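Local coordinates for type 3 secretion system translocon protein SctE (Shigella flexneri, PDB 3U0C) that inserts with its partner IpaC into the host membrane to form the pore through which type III secretion effectors enter the target cell, at residues Q88-N91 against L92-S95. Residues are numbered along the deposited sequence; the frame is centred on the assembly and turned at random.
Sequences QQKN and LEFS
Glu93 takes a bond on each carboxylate oxygen from the preceding turn of the same helix: Gln89, four residues back, holds OE1, and Lys90, three back, holds OE2. These i to i+4 and i to i+3 side-chain pairs lie on the surface of the long helix 71-141, part of the coiled-coil domain in the N-terminal region of this translocator.

Gln89 gives its NE2 to Glu93 OE1 at 2.9 Å, with an N-H...O angle of 156°. Glu93 OE1 lies in the amide plane of Gln89, while the amide nitrogen comes to the anti side of that oxygen, tilted out of the carboxylate plane, and the amide and carboxylate planes are turned 47° apart. A bend at chi2 (-75°) brings the amide over to Glu93, although the CB of Gln89 starts out away from the following turn.

Lys90 runs alongside Glu93, pointing the same way, and its NZ closes a short salt bridge of 2.6 Å to OE2 of Glu93, on the syn side of that oxygen but tilted out of the carboxylate plane. Successive bends at chi2 and chi3 fold the lysine chain forward for this. The same NZ also makes a weak hydrogen bond to Ser198 O near the chain's C-terminal end, where Phe199 touches Lys90 and Asn91 and meets the Phe94 ring edge-to-face.

Underneath, four i to i+4 backbone bonds satisfy the carbonyls of residues 88-91. Leu92 N reaches Gln88 O at 3.2 Å, and the CG of Leu92 also rests 3.5 Å from that oxygen. Glu93 N bonds Gln89 O at 3.1 Å, and Ser95 N bonds Asn91 O at 3.0 Å. Phe94 N donates to Lys90 O at 2.8 Å, the shortest of the four, with the CB of Phe94 3.4 Å from the same oxygen.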
ATOM      1  N   GLN A  88     -23.184   2.777 -17.032  1.00 37.89           N
ATOM      2  CA  GLN A  88     -22.933   1.359 -16.861  1.00 40.60           C
ATOM      3  C   GLN A  88     -21.461   1.033 -17.088  1.00 36.30           C
ATOM      4  O   GLN A  88     -20.906   0.197 -16.379  1.00 36.00           O
ATOM      5  CB  GLN A  88     -23.839   0.521 -17.768  1.00 52.27           C
ATOM      6  CG  GLN A  88     -25.347   0.645 -17.440  1.00 64.16           C
ATOM      7  CD  GLN A  88     -26.207  -0.352 -18.202  1.00 73.93           C
ATOM      8  OE1 GLN A  88     -25.769  -0.925 -19.214  1.00 78.11           O
ATOM      9  NE2 GLN A  88     -27.441  -0.576 -17.717  1.00 72.92           N
ATOM     10  N   GLN A  89     -20.839   1.697 -18.062  1.00 28.54           N
ATOM     11  CA  GLN A  89     -19.394   1.586 -18.277  1.00 28.64           C
ATOM     12  C   GLN A  89     -18.590   2.000 -17.024  1.00 28.06           C
ATOM     13  O   GLN A  89     -17.695   1.272 -16.571  1.00 28.03           O
ATOM     14  CB  GLN A  89     -18.949   2.455 -19.460  1.00 29.08           C
ATOM     15  CG  GLN A  89     -17.526   2.183 -19.972  1.00 34.82           C
ATOM     16  CD  GLN A  89     -16.402   2.743 -19.077  1.00 38.58           C
ATOM     17  OE1 GLN A  89     -16.363   3.935 -18.766  1.00 38.43           O
ATOM     18  NE2 GLN A  89     -15.475   1.877 -18.684  1.00 41.68           N
ATOM     19  N   LYS A  90     -18.898   3.188 -16.503  1.00 27.92           N
ATOM     20  CA  LYS A  90     -18.226   3.717 -15.327  1.00 31.91           C
ATOM     21  C   LYS A  90     -18.427   2.781 -14.159  1.00 33.94           C
ATOM     22  O   LYS A  90     -17.463   2.364 -13.538  1.00 40.85           O
ATOM     23  CB  LYS A  90     -18.710   5.118 -14.957  1.00 32.98           C
ATOM     24  CG  LYS A  90     -18.198   6.215 -15.882  1.00 43.72           C
ATOM     25  CD  LYS A  90     -16.667   6.195 -16.009  1.00 46.07           C
ATOM     26  CE  LYS A  90     -15.982   6.595 -14.717  1.00 43.02           C
ATOM     27  NZ  LYS A  90     -14.497   6.656 -14.889  1.00 40.68           N
ATOM     28  N   ASN A  91     -19.677   2.455 -13.864  1.00 28.17           N
ATOM     29  CA  ASN A  91     -19.976   1.540 -12.779  1.00 34.25           C
ATOM     30  C   ASN A  91     -19.098   0.285 -12.777  1.00 32.31           C
ATOM     31  O   ASN A  91     -18.555  -0.082 -11.743  1.00 31.54           O
ATOM     32  CB  ASN A  91     -21.454   1.152 -12.777  1.00 35.09           C
ATOM     33  CG  ASN A  91     -22.326   2.169 -12.056  1.00 28.62           C
ATOM     34  OD1 ASN A  91     -21.964   2.682 -11.000  1.00 36.71           O
ATOM     35  ND2 ASN A  91     -23.489   2.446 -12.615  1.00 26.38           N
ATOM     36  N   LEU A  92     -18.972  -0.372 -13.929  1.00 29.62           N
ATOM     37  CA  LEU A  92     -18.180  -1.602 -14.023  1.00 34.31           C
ATOM     38  C   LEU A  92     -16.694  -1.349 -13.779  1.00 33.32           C
ATOM     39  O   LEU A  92     -16.016  -2.127 -13.124  1.00 27.29           O
ATOM     40  CB  LEU A  92     -18.334  -2.242 -15.399  1.00 36.30           C
ATOM     41  CG  LEU A  92     -19.626  -2.985 -15.713  1.00 35.79           C
ATOM     42  CD1 LEU A  92     -19.654  -3.366 -17.196  1.00 35.30           C
ATOM     43  CD2 LEU A  92     -19.766  -4.194 -14.810  1.00 35.85           C
ATOM     44  N   GLU A  93     -16.215  -0.260 -14.356  1.00 33.71           N
ATOM     45  CA  GLU A  93     -14.826   0.137 -14.317  1.00 32.81           C
ATOM     46  C   GLU A  93     -14.433   0.457 -12.879  1.00 30.65           C
ATOM     47  O   GLU A  93     -13.411  -0.014 -12.382  1.00 29.13           O
ATOM     48  CB  GLU A  93     -14.669   1.369 -15.206  1.00 28.38           C
ATOM     49  CG  GLU A  93     -13.304   1.995 -15.282  1.00 38.09           C
ATOM     50  CD  GLU A  93     -13.368   3.380 -15.874  1.00 36.50           C
ATOM     51  OE1 GLU A  93     -13.620   3.499 -17.103  1.00 40.12           O
ATOM     52  OE2 GLU A  93     -13.213   4.357 -15.108  1.00 33.40           O
ATOM     53  N   PHE A  94     -15.267   1.261 -12.226  1.00 34.04           N
ATOM     54  CA  PHE A  94     -15.075   1.658 -10.833  1.00 32.99           C
ATOM     55  C   PHE A  94     -15.073   0.454  -9.902  1.00 32.35           C
ATOM     56  O   PHE A  94     -14.246   0.357  -8.988  1.00 33.95           O
ATOM     57  CB  PHE A  94     -16.198   2.595 -10.410  1.00 27.81           C
ATOM     58  CG  PHE A  94     -15.998   3.236  -9.060  1.00 35.08           C
ATOM     59  CD1 PHE A  94     -15.222   4.372  -8.929  1.00 37.14           C
ATOM     60  CD2 PHE A  94     -16.625   2.729  -7.934  1.00 32.05           C
ATOM     61  CE1 PHE A  94     -15.063   4.973  -7.707  1.00 34.99           C
ATOM     62  CE2 PHE A  94     -16.465   3.333  -6.711  1.00 29.52           C
ATOM     63  CZ  PHE A  94     -15.687   4.452  -6.602  1.00 25.90           C
ATOM     64  N   SER A  95     -16.015  -0.451 -10.129  1.00 26.70           N
ATOM     65  CA  SER A  95     -16.105  -1.649  -9.320  1.00 30.79           C
ATOM     66  C   SER A  95     -14.814  -2.466  -9.392  1.00 33.90           C
ATOM     67  O   SER A  95     -14.307  -2.919  -8.364  1.00 33.52           O
ATOM     68  CB  SER A  95     -17.286  -2.504  -9.753  1.00 35.73           C
ATOM     69  OG  SER A  95     -17.402  -3.648  -8.927  1.00 35.80           O
TER